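Alpha-glucosidase (PDB 5HQA) hydrolyses alpha-glucosides as a family 97 glycoside hydrolase activated by chloride, and here holds the inhibitor acarbose beside a calcium ion in its pocket. Local coordinates at residues 68-73 against 450-455; 280-285 against 332-337; 432-437 against 487-492. One frame throughout, in Å; residues are numbered along the deposited sequence.

Contact 1 (68-73 against 450-455). With CA (calcium ion), chain C; AC1 (4,6-dideoxy-4-{[(1S,4R,5S,6S)-4,5,6-trihydroxy-3-(hydroxymethyl)cyclohex-2-en-1-yl]amino}-alpha-D-glucopyranose), chain B.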
loop_
_atom_site.group_PDB
_atom_site.type_symbol
_atom_site.label_atom_id
_atom_site.label_comp_id
_atom_site.label_asym_id
_atom_site.label_seq_id
_atom_site.Cartn_x
_atom_site.Cartn_y
_atom_site.Cartn_z
ATOM N N GLN A 68 4.987 -0.572 -17.392
ATOM C CA GLN A 68 5.551 -0.124 -16.120
ATOM C C GLN A 68 7.059 -0.347 -16.094
ATOM O O GLN A 68 7.549 -1.347 -16.623
ATOM C CB GLN A 68 4.936 -0.881 -14.953
ATOM C CG GLN A 68 3.432 -0.845 -14.892
ATOM C CD GLN A 68 2.963 -0.945 -13.463
ATOM O OE1 GLN A 68 3.038 0.030 -12.718
ATOM N NE2 GLN A 68 2.501 -2.130 -13.061
ATOM N N PRO A 69 7.821 0.555 -15.471
ATOM C CA PRO A 69 9.253 0.265 -15.281
ATOM C C PRO A 69 9.482 -0.909 -14.347
ATOM O O PRO A 69 10.429 -1.678 -14.536
ATOM C CB PRO A 69 9.801 1.575 -14.698
ATOM C CG PRO A 69 8.615 2.200 -14.008
ATOM C CD PRO A 69 7.422 1.844 -14.875
ATOM N N TRP A 70 8.635 -1.049 -13.333
ATOM C CA TRP A 70 8.611 -2.167 -12.404
ATOM C C TRP A 70 7.181 -2.254 -11.911
ATOM O O TRP A 70 6.426 -1.284 -12.001
ATOM C CB TRP A 70 9.567 -1.965 -11.222
ATOM C CG TRP A 70 9.339 -0.654 -10.511
ATOM C CD1 TRP A 70 9.994 0.524 -10.741
ATOM C CD2 TRP A 70 8.386 -0.385 -9.473
ATOM N NE1 TRP A 70 9.514 1.507 -9.904
ATOM C CE2 TRP A 70 8.526 0.976 -9.118
ATOM C CE3 TRP A 70 7.435 -1.160 -8.802
ATOM C CZ2 TRP A 70 7.748 1.576 -8.122
ATOM C CZ3 TRP A 70 6.666 -0.564 -7.817
ATOM C CH2 TRP A 70 6.830 0.790 -7.483
ATOM N N GLY A 71 6.796 -3.403 -11.385
ATOM C CA GLY A 71 5.441 -3.517 -10.893
ATOM C C GLY A 71 4.999 -4.958 -10.744
ATOM O O GLY A 71 5.798 -5.895 -10.816
ATOM N N GLU A 72 3.694 -5.096 -10.514
ATOM C CA GLU A 72 3.022 -6.381 -10.420
ATOM C C GLU A 72 2.641 -6.927 -11.790
ATOM O O GLU A 72 2.280 -8.103 -11.905
ATOM C CB GLU A 72 1.781 -6.238 -9.526
ATOM C CG GLU A 72 0.655 -5.351 -10.096
ATOM C CD GLU A 72 0.820 -3.846 -9.834
ATOM O OE1 GLU A 72 1.821 -3.236 -10.282
ATOM O OE2 GLU A 72 -0.085 -3.261 -9.189
ATOM N N ARG A 73 2.719 -6.100 -12.826
ATOM C CA ARG A 73 2.567 -6.549 -14.198
ATOM C C ARG A 73 3.304 -5.556 -15.081
ATOM O O ARG A 73 3.435 -4.378 -14.733
ATOM C CB ARG A 73 1.092 -6.680 -14.615
ATOM C CG ARG A 73 0.279 -5.395 -14.513
ATOM C CD ARG A 73 -1.205 -5.652 -14.833
ATOM N NE ARG A 73 -1.688 -6.867 -14.179
ATOM C CZ ARG A 73 -2.255 -6.901 -12.980
ATOM N NH1 ARG A 73 -2.647 -8.056 -12.467
ATOM N NH2 ARG A 73 -2.437 -5.787 -12.292
ATOM N N ASN A 450 10.202 6.223 -8.173
ATOM C CA ASN A 450 11.100 5.944 -7.059
ATOM C C ASN A 450 10.361 5.830 -5.733
ATOM O O ASN A 450 10.989 5.523 -4.715
ATOM C CB ASN A 450 12.190 7.014 -6.954
ATOM C CG ASN A 450 11.648 8.344 -6.517
ATOM O OD1 ASN A 450 10.601 8.780 -6.993
ATOM N ND2 ASN A 450 12.335 8.991 -5.583
ATOM N N TRP A 451 9.047 6.067 -5.715
ATOM C CA TRP A 451 8.245 5.851 -4.509
ATOM C C TRP A 451 7.818 4.387 -4.516
ATOM O O TRP A 451 6.711 4.027 -4.923
ATOM C CB TRP A 451 7.047 6.796 -4.469
ATOM C CG TRP A 451 6.577 7.087 -3.066
ATOM C CD1 TRP A 451 6.980 6.460 -1.918
ATOM C CD2 TRP A 451 5.651 8.100 -2.664
ATOM N NE1 TRP A 451 6.355 7.019 -0.827
ATOM C CE2 TRP A 451 5.535 8.028 -1.259
ATOM C CE3 TRP A 451 4.911 9.064 -3.356
ATOM C CZ2 TRP A 451 4.706 8.884 -0.532
ATOM C CZ3 TRP A 451 4.093 9.920 -2.631
ATOM C CH2 TRP A 451 3.998 9.824 -1.235
ATOM N N ILE A 452 8.725 3.524 -4.054
ATOM C CA ILE A 452 8.614 2.113 -4.416
ATOM C C ILE A 452 7.645 1.351 -3.516
ATOM O O ILE A 452 6.979 0.418 -3.981
ATOM C CB ILE A 452 10.002 1.446 -4.439
ATOM C CG1 ILE A 452 10.735 1.649 -3.113
ATOM C CG2 ILE A 452 10.817 2.010 -5.586
ATOM C CD1 ILE A 452 12.065 0.936 -3.053
ATOM N N THR A 453 7.521 1.718 -2.246
ATOM C CA THR A 453 6.649 0.967 -1.356
ATOM C C THR A 453 6.394 1.803 -0.104
ATOM O O THR A 453 6.951 2.892 0.071
ATOM C CB THR A 453 7.260 -0.408 -1.033
ATOM O OG1 THR A 453 6.259 -1.263 -0.464
ATOM C CG2 THR A 453 8.449 -0.282 -0.061
ATOM N N ARG A 454 5.524 1.288 0.760
ATOM C CA ARG A 454 5.219 1.955 2.019
ATOM C C ARG A 454 4.604 0.941 2.968
ATOM O O ARG A 454 4.242 -0.170 2.577
ATOM C CB ARG A 454 4.272 3.143 1.810
ATOM C CG ARG A 454 2.813 2.739 1.553
ATOM C CD ARG A 454 2.053 3.902 0.917
ATOM N NE ARG A 454 2.645 4.250 -0.371
ATOM C CZ ARG A 454 2.709 5.482 -0.865
ATOM N NH1 ARG A 454 2.213 6.511 -0.175
ATOM N NH2 ARG A 454 3.271 5.688 -2.055
ATOM N N GLU A 455 4.483 1.345 4.228
ATOM C CA GLU A 455 3.820 0.491 5.205
ATOM C C GLU A 455 2.334 0.861 5.248
ATOM O O GLU A 455 1.566 0.415 4.387
ATOM C CB GLU A 455 4.507 0.617 6.568
ATOM C CG GLU A 455 4.118 -0.460 7.557
ATOM C CD GLU A 455 4.891 -0.330 8.862
ATOM O OE1 GLU A 455 4.803 0.738 9.511
ATOM O OE2 GLU A 455 5.603 -1.289 9.224
HETATM CA CA CA C . 5.223 1.183 11.725
HETATM C C1 AC1 B . 4.963 2.584 17.345
HETATM O O2 AC1 B . 2.971 2.834 16.040
HETATM C C2 AC1 B . 4.406 2.870 15.959
HETATM C C4A AC1 B . 10.823 0.836 12.455
HETATM C C3 AC1 B . 4.926 1.892 14.938
HETATM O O3 AC1 B . 4.325 2.142 13.655
HETATM C C4 AC1 B . 6.428 1.970 14.876
HETATM N N4A AC1 B . 7.014 1.256 13.698
HETATM C C5 AC1 B . 6.807 1.318 16.196
HETATM O O5 AC1 B . 6.425 2.249 17.292
HETATM C C6 AC1 B . 8.259 0.981 16.340
HETATM C C1B AC1 B . 8.021 2.054 12.910
HETATM C C2B AC1 B . 8.527 1.179 11.583
HETATM O O2B AC1 B . 7.361 0.706 10.909
HETATM C C3B AC1 B . 9.423 0.160 11.951
HETATM O O3B AC1 B . 9.744 -0.738 10.860
HETATM O O4 AC1 B . 11.692 -0.160 12.956
HETATM C C5B AC1 B . 10.629 1.854 13.461
HETATM C C7B AC1 B . 9.148 2.497 13.660
HETATM C C6B AC1 B . 11.856 2.695 13.851
HETATM O O6B AC1 B . 12.117 3.576 12.803
#
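Trp-70 lays the far end of its indole, the benzo ring, against the backbone and side-chain branch of Ile-452. Its CH2 atom reaches Ile-452 O at 3.5 Å, while Trp-70 CZ2 lies 4.0 Å from Ile-452 CG2, and the two side chains cross at about a right angle. The carbonyl of Trp-451 is more distant, its oxygen 4.1 Å from Trp-70 CH2 and near the indole plane, so it faces the ring edge. The benzo ring offers no polar hydrogen, and the buried Ile-452 O has no hydrogen-bonding partner in the model. The polar end of the indole is served differently: Trp-70 NE1 bonds to Pro-449 O, just ahead of segment 450-455, which probably limits the turning of the ring. A first torsion of 53° places CG between the backbone N and the carbonyl carbon, pointing the indole at the strand.

Behind the tryptophan, one amide bridges the two ends of the loop 68-73. Gln-68 NE2 donates to Arg-73 O at 3.0 Å and also to Glu-72 OE1, which it meets from above the carboxylate plane. Glu-72 is further held by a salt bridge to Arg-445. Along 450-455, the guanidinium of Arg-454 curls back so that its NH2 stands 3.3 Å above the plane of the Trp-451 ring, over its centre. At the end of the segment an extended side chain brings Glu-455 OE1 to the calcium ion at 2.3 Å, where Glu-154, Glu-437 and Glu-461 also bind. The tryptophan thus seats a hairpin loop of the N-terminal beta region on barrel strand 451-454; the C-terminal end of that strand leads, as is usual in TIM barrels, into the active-site pocket.

Contact 2 (280-285 against 332-337). With FMT (formic acid), chain J.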
loop_
_atom_site.group_PDB
_atom_site.type_symbol
_atom_site.label_atom_id
_atom_site.label_comp_id
_atom_site.label_asym_id
_atom_site.label_seq_id
_atom_site.Cartn_x
_atom_site.Cartn_y
_atom_site.Cartn_z
ATOM N N TRP A 280 18.223 0.419 19.419
ATOM C CA TRP A 280 18.481 1.469 18.441
ATOM C C TRP A 280 19.527 2.442 18.963
ATOM O O TRP A 280 20.393 2.900 18.207
ATOM C CB TRP A 280 17.197 2.228 18.117
ATOM C CG TRP A 280 16.233 1.561 17.157
ATOM C CD1 TRP A 280 16.262 1.616 15.793
ATOM C CD2 TRP A 280 15.072 0.795 17.502
ATOM N NE1 TRP A 280 15.199 0.915 15.264
ATOM C CE2 TRP A 280 14.454 0.401 16.292
ATOM C CE3 TRP A 280 14.499 0.393 18.717
ATOM C CZ2 TRP A 280 13.285 -0.372 16.259
ATOM C CZ3 TRP A 280 13.336 -0.375 18.685
ATOM C CH2 TRP A 280 12.747 -0.754 17.463
ATOM N N GLY A 281 19.450 2.779 20.253
ATOM C CA GLY A 281 20.392 3.700 20.847
ATOM C C GLY A 281 21.708 3.032 21.172
ATOM O O GLY A 281 21.859 1.817 21.093
ATOM N N SER A 282 22.680 3.856 21.555
ATOM C CA SER A 282 24.033 3.366 21.761
ATOM C C SER A 282 24.110 2.491 23.011
ATOM O O SER A 282 23.230 2.516 23.876
ATOM C CB SER A 282 25.004 4.537 21.881
ATOM O OG SER A 282 24.693 5.311 23.022
ATOM N N GLY A 283 25.175 1.705 23.097
ATOM C CA GLY A 283 25.398 0.878 24.260
ATOM C C GLY A 283 25.835 -0.512 23.865
ATOM O O GLY A 283 26.093 -0.795 22.697
ATOM N N ASP A 284 25.892 -1.393 24.869
ATOM C CA ASP A 284 26.419 -2.743 24.685
ATOM C C ASP A 284 25.600 -3.578 23.712
ATOM O O ASP A 284 26.114 -4.568 23.179
ATOM C CB ASP A 284 26.487 -3.467 26.034
ATOM C CG ASP A 284 27.459 -2.816 26.996
ATOM O OD1 ASP A 284 28.384 -2.118 26.526
ATOM O OD2 ASP A 284 27.301 -3.008 28.223
ATOM N N LYS A 285 24.338 -3.224 23.473
ATOM C CA LYS A 285 23.483 -3.992 22.581
ATOM C C LYS A 285 23.133 -3.224 21.311
ATOM O O LYS A 285 22.200 -3.611 20.601
ATOM C CB LYS A 285 22.207 -4.412 23.311
ATOM C CG LYS A 285 22.430 -5.395 24.463
ATOM C CD LYS A 285 21.147 -5.587 25.275
ATOM C CE LYS A 285 19.940 -5.892 24.382
ATOM N NZ LYS A 285 18.635 -5.846 25.119
ATOM N N GLN A 332 24.850 12.764 11.015
ATOM C CA GLN A 332 25.920 12.416 11.938
ATOM C C GLN A 332 25.720 11.008 12.475
ATOM O O GLN A 332 24.826 10.796 13.308
ATOM C CB GLN A 332 25.971 13.414 13.091
ATOM C CG GLN A 332 27.024 13.075 14.135
ATOM C CD GLN A 332 28.431 13.083 13.554
ATOM O OE1 GLN A 332 28.863 14.074 12.955
ATOM N NE2 GLN A 332 29.150 11.968 13.713
ATOM N N PRO A 333 26.518 10.030 12.062
ATOM C CA PRO A 333 26.396 8.690 12.641
ATOM C C PRO A 333 26.936 8.637 14.061
ATOM O O PRO A 333 27.747 9.463 14.491
ATOM C CB PRO A 333 27.241 7.824 11.702
ATOM C CG PRO A 333 28.260 8.772 11.178
ATOM C CD PRO A 333 27.534 10.076 10.997
ATOM N N TYR A 334 26.466 7.634 14.797
ATOM C CA TYR A 334 27.123 7.260 16.040
ATOM C C TYR A 334 28.591 6.924 15.779
ATOM O O TYR A 334 28.990 6.559 14.665
ATOM C CB TYR A 334 26.433 6.053 16.673
ATOM C CG TYR A 334 25.109 6.323 17.364
ATOM C CD1 TYR A 334 25.061 7.022 18.559
ATOM C CD2 TYR A 334 23.915 5.831 16.844
ATOM C CE1 TYR A 334 23.855 7.254 19.211
ATOM C CE2 TYR A 334 22.701 6.056 17.487
ATOM C CZ TYR A 334 22.680 6.771 18.676
ATOM O OH TYR A 334 21.487 7.006 19.338
ATOM N N ASP A 335 29.398 7.016 16.839
ATOM C CA ASP A 335 30.826 6.742 16.708
ATOM C C ASP A 335 31.130 5.295 16.341
ATOM O O ASP A 335 32.231 5.019 15.848
ATOM C CB ASP A 335 31.556 7.084 18.003
ATOM C CG ASP A 335 31.605 8.566 18.256
ATOM O OD1 ASP A 335 31.328 9.335 17.304
ATOM O OD2 ASP A 335 31.927 8.961 19.400
ATOM N N ASP A 336 30.210 4.361 16.581
ATOM C CA ASP A 336 30.478 2.967 16.262
ATOM C C ASP A 336 29.923 2.570 14.903
ATOM O O ASP A 336 29.919 1.381 14.570
ATOM C CB ASP A 336 29.946 2.042 17.367
ATOM C CG ASP A 336 28.463 2.236 17.647
ATOM O OD1 ASP A 336 27.859 3.187 17.105
ATOM O OD2 ASP A 336 27.906 1.429 18.424
ATOM N N PHE A 337 29.488 3.540 14.101
ATOM C CA PHE A 337 28.972 3.293 12.756
ATOM C C PHE A 337 29.833 4.088 11.777
ATOM O O PHE A 337 29.657 5.302 11.631
ATOM C CB PHE A 337 27.501 3.683 12.662
ATOM C CG PHE A 337 26.840 3.250 11.387
ATOM C CD1 PHE A 337 26.668 4.139 10.344
ATOM C CD2 PHE A 337 26.392 1.949 11.234
ATOM C CE1 PHE A 337 26.049 3.737 9.167
ATOM C CE2 PHE A 337 25.769 1.543 10.063
ATOM C CZ PHE A 337 25.599 2.438 9.031
HETATM C C FMT J . 16.674 1.957 21.681
HETATM O O1 FMT J . 16.466 0.744 21.723
HETATM O O2 FMT J . 17.545 2.552 22.325
HETATM O O HOH W 1 27.174 2.159 21.216
#
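Tyr-334 leans its ring against the loop 280-285, meeting backbone and a short side chain rather than another large group. One ring edge atom, CE1, lies 4.0 Å from Ser-282 CB, and on the other branch CE2 is at the same distance from Trp-280 O. The phenolic OH comes within 3.8 Å of Gly-281 CA. All three partners approach the ring obliquely. The first torsion of Tyr-334, -76°, sets CG beside the backbone N and opposite the carbonyl carbon, which turns the ring out to the neighbouring loop; His-286 meets the same ring edge-to-face.

Ser-282 divides its side chain between two tasks. With chi1 at 64° its OG sits between the backbone N and the carbonyl carbon and bonds to Asp-318, leaving CB to face the tyrosine. Trp-280 sends its indole away from this contact: NE1 bonds to Glu-311, the ring stacks on Trp-317, and the side chain touches the AC1 unit of the bound acarbose. At its backbone sits a formic acid molecule, probably from the crystallisation liquor. Its O2 accepts from Gly-281 N at 2.8 Å. A weaker bond joins its O1 to the backbone N of Trp-280.

Polar contact between the loops runs through water. Water 1 accepts from Gly-283 N at 2.8 Å and donates to Asp-336 OD2 at 3.0 Å; that same carboxylate oxygen bonds to His-286. Asp-336 sits inside a type I beta turn from Tyr-334 to Phe-337, closed by Phe-337 N bonding to Tyr-334 O at 3.1 Å. Van der Waals contact and one bridging water, in place of direct polar bonds between the two loops, imply a modest join at the protein surface, next to a tryptophan that lines the glycan pocket.

Contact 3 (432-437 against 487-492). With CA (calcium ion), chain C; AC1 (4,6-dideoxy-4-{[(1S,4R,5S,6S)-4,5,6-trihydroxy-3-(hydroxymethyl)cyclohex-2-en-1-yl]amino}-alpha-D-glucopyranose), chain B.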
loop_
_atom_site.group_PDB
_atom_site.type_symbol
_atom_site.label_atom_id
_atom_site.label_comp_id
_atom_site.label_asym_id
_atom_site.label_seq_id
_atom_site.Cartn_x
_atom_site.Cartn_y
_atom_site.Cartn_z
ATOM N N SER A 432 15.445 5.942 -3.998
ATOM C CA SER A 432 14.071 5.478 -3.873
ATOM C C SER A 432 13.660 5.450 -2.408
ATOM O O SER A 432 14.495 5.252 -1.521
ATOM C CB SER A 432 13.909 4.085 -4.480
ATOM O OG SER A 432 14.168 4.134 -5.874
ATOM N N ILE A 433 12.356 5.622 -2.165
ATOM C CA ILE A 433 11.820 5.869 -0.832
ATOM C C ILE A 433 10.828 4.773 -0.466
ATOM O O ILE A 433 9.933 4.443 -1.256
ATOM C CB ILE A 433 11.157 7.255 -0.737
ATOM C CG1 ILE A 433 12.206 8.354 -0.915
ATOM C CG2 ILE A 433 10.452 7.428 0.606
ATOM C CD1 ILE A 433 13.291 8.340 0.165
ATOM N N ASN A 434 10.995 4.225 0.739
ATOM C CA ASN A 434 10.085 3.271 1.369
ATOM C C ASN A 434 9.542 3.963 2.615
ATOM O O ASN A 434 10.277 4.140 3.591
ATOM C CB ASN A 434 10.853 1.984 1.704
ATOM C CG ASN A 434 10.129 1.076 2.688
ATOM O OD1 ASN A 434 8.925 1.201 2.922
ATOM N ND2 ASN A 434 10.877 0.126 3.257
ATOM N N THR A 435 8.275 4.386 2.588
ATOM C CA THR A 435 7.731 5.269 3.622
ATOM C C THR A 435 6.968 4.470 4.669
ATOM O O THR A 435 5.935 3.867 4.355
ATOM C CB THR A 435 6.787 6.313 3.026
ATOM O OG1 THR A 435 7.414 6.971 1.923
ATOM C CG2 THR A 435 6.408 7.354 4.094
ATOM N N HIS A 436 7.432 4.508 5.917
ATOM C CA HIS A 436 6.635 3.997 7.027
ATOM C C HIS A 436 5.904 5.141 7.722
ATOM O O HIS A 436 6.355 6.289 7.701
ATOM C CB HIS A 436 7.503 3.203 8.012
ATOM C CG HIS A 436 7.860 1.840 7.495
ATOM N ND1 HIS A 436 7.815 0.701 8.274
ATOM C CD2 HIS A 436 8.226 1.433 6.253
ATOM C CE1 HIS A 436 8.154 -0.344 7.537
ATOM N NE2 HIS A 436 8.418 0.075 6.311
ATOM N N GLU A 437 4.761 4.812 8.330
ATOM C CA GLU A 437 3.764 5.790 8.752
ATOM C C GLU A 437 3.514 6.793 7.622
ATOM O O GLU A 437 3.759 7.994 7.776
ATOM C CB GLU A 437 4.165 6.501 10.040
ATOM C CG GLU A 437 4.372 5.525 11.201
ATOM C CD GLU A 437 5.681 4.758 11.077
ATOM O OE1 GLU A 437 6.713 5.417 10.835
ATOM O OE2 GLU A 437 5.679 3.501 11.174
ATOM N N PRO A 487 1.617 -1.443 -3.369
ATOM C CA PRO A 487 2.569 -2.332 -2.675
ATOM C C PRO A 487 2.724 -2.005 -1.194
ATOM O O PRO A 487 2.548 -0.864 -0.758
ATOM C CB PRO A 487 3.887 -2.111 -3.433
ATOM C CG PRO A 487 3.701 -0.821 -4.205
ATOM C CD PRO A 487 2.229 -0.759 -4.524
ATOM N N MET A 488 3.065 -3.029 -0.411
ATOM C CA MET A 488 3.279 -2.846 1.016
ATOM C C MET A 488 4.581 -3.498 1.436
ATOM O O MET A 488 4.852 -4.644 1.063
ATOM C CB MET A 488 2.138 -3.431 1.844
ATOM C CG MET A 488 2.402 -3.318 3.348
ATOM S SD MET A 488 1.130 -4.113 4.333
ATOM C CE MET A 488 1.726 -3.780 6.003
ATOM N N ASP A 489 5.371 -2.765 2.223
ATOM C CA ASP A 489 6.567 -3.284 2.892
ATOM C C ASP A 489 6.124 -3.974 4.184
ATOM O O ASP A 489 6.130 -3.392 5.270
ATOM C CB ASP A 489 7.547 -2.142 3.166
ATOM C CG ASP A 489 8.884 -2.617 3.751
ATOM O OD1 ASP A 489 9.430 -3.645 3.271
ATOM O OD2 ASP A 489 9.406 -1.935 4.679
ATOM N N PHE A 490 5.720 -5.246 4.055
ATOM C CA PHE A 490 5.210 -6.018 5.192
ATOM C C PHE A 490 6.327 -6.602 6.057
ATOM O O PHE A 490 6.095 -6.903 7.238
ATOM C CB PHE A 490 4.303 -7.149 4.680
ATOM C CG PHE A 490 3.652 -7.955 5.779
ATOM C CD1 PHE A 490 2.431 -7.562 6.311
ATOM C CD2 PHE A 490 4.270 -9.099 6.284
ATOM C CE1 PHE A 490 1.833 -8.291 7.337
ATOM C CE2 PHE A 490 3.683 -9.837 7.316
ATOM C CZ PHE A 490 2.463 -9.427 7.842
ATOM N N THR A 491 7.535 -6.729 5.501
ATOM C CA THR A 491 8.708 -7.446 6.012
ATOM C C THR A 491 8.339 -8.892 6.353
ATOM O O THR A 491 8.308 -9.278 7.528
ATOM C CB THR A 491 9.363 -6.723 7.208
ATOM O OG1 THR A 491 8.594 -6.883 8.403
ATOM C CG2 THR A 491 9.533 -5.228 6.919
ATOM N N PRO A 492 8.089 -9.730 5.347
ATOM C CA PRO A 492 7.748 -11.134 5.593
ATOM C C PRO A 492 8.982 -11.949 5.976
ATOM O O PRO A 492 10.104 -11.445 6.039
ATOM C CB PRO A 492 7.186 -11.583 4.246
ATOM C CG PRO A 492 7.944 -10.770 3.264
ATOM C CD PRO A 492 8.097 -9.417 3.907
HETATM CA CA CA C . 5.223 1.183 11.725
HETATM C C1 AC1 B . 4.963 2.584 17.345
HETATM O O2 AC1 B . 2.971 2.834 16.040
HETATM C C2 AC1 B . 4.406 2.870 15.959
HETATM C C4A AC1 B . 10.823 0.836 12.455
HETATM C C3 AC1 B . 4.926 1.892 14.938
HETATM O O3 AC1 B . 4.325 2.142 13.655
HETATM C C4 AC1 B . 6.428 1.970 14.876
HETATM N N4A AC1 B . 7.014 1.256 13.698
HETATM C C5 AC1 B . 6.807 1.318 16.196
HETATM O O5 AC1 B . 6.425 2.249 17.292
HETATM C C6 AC1 B . 8.259 0.981 16.340
HETATM C C1B AC1 B . 8.021 2.054 12.910
HETATM C C2B AC1 B . 8.527 1.179 11.583
HETATM O O2B AC1 B . 7.361 0.706 10.909
HETATM C C3B AC1 B . 9.423 0.160 11.951
HETATM O O3B AC1 B . 9.744 -0.738 10.860
HETATM O O4 AC1 B . 11.692 -0.160 12.956
HETATM C C5B AC1 B . 10.629 1.854 13.461
HETATM C C7B AC1 B . 9.148 2.497 13.660
HETATM C C6B AC1 B . 11.856 2.695 13.851
HETATM O O6B AC1 B . 12.117 3.576 12.803
#
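Asp-489 and His-436 share a His-carboxylate hydrogen bond: His-436 NE2 donates to Asp-489 OD2 at 2.8 Å, in the ring plane and on the anti lone pair of the oxygen. A second donor grips that oxygen, since Asn-434 ND2 reaches Asp-489 OD2 at 2.9 Å from above the carboxylate plane, 76° out of it, with amide and carboxylate nearly perpendicular. The other carboxylate oxygen, OD1, is bonded to Tyr-266, so both oxygens of the buried acid have donors, which is likely to hold its rotation.

With CG beside the backbone N, chi1 -76°, the His-436 ring spans the acid and the ligand, and its other nitrogen, ND1, donates to AC1 O2B at 2.7 Å, almost straight at 172°. This chain of hydrogen bonds lies at the C-terminal end of strand 432-435 of the TIM barrel, where the active-site pocket opens. AC1 O2B is also a calcium ligand, and Glu-437 OE2 binds the same ion at 2.4 Å, while Glu-437 OE1 takes a bond from Tyr-389 N. A phenylalanine in place of His-436 would probably leave Asp-489 OD2 with the asparagine amide as its one donor in this contact and take this N-H from AC1 O2B. Buried beside the acid, Asn-434 OD1 has no partner in the model, whereas Thr-491 OG1 donates to Phe-490 O at 2.8 Å.

How the contacts relate
From the N terminus, the chain passes through the beta-rich N-terminal region, which holds 68-73; contact 1 closes a very long loop when the chain reaches 450-455. Contact 2 opens and closes wholly within that span, joining two surface loops of the barrel region, about 10 Å at nearest atoms from either of the others. Contact 3 opens at 432-437, before contact 1 closes, and is completed at 487-492 afterwards, so the two cross. They also touch: strands 432-435 and 451-454 are neighbours in the parallel sheet, and Arg-454 O probably bonds to Asp-489 N. Contacts 1 and 3 thereby bring the N-terminal region, barrel strands and calcium site together.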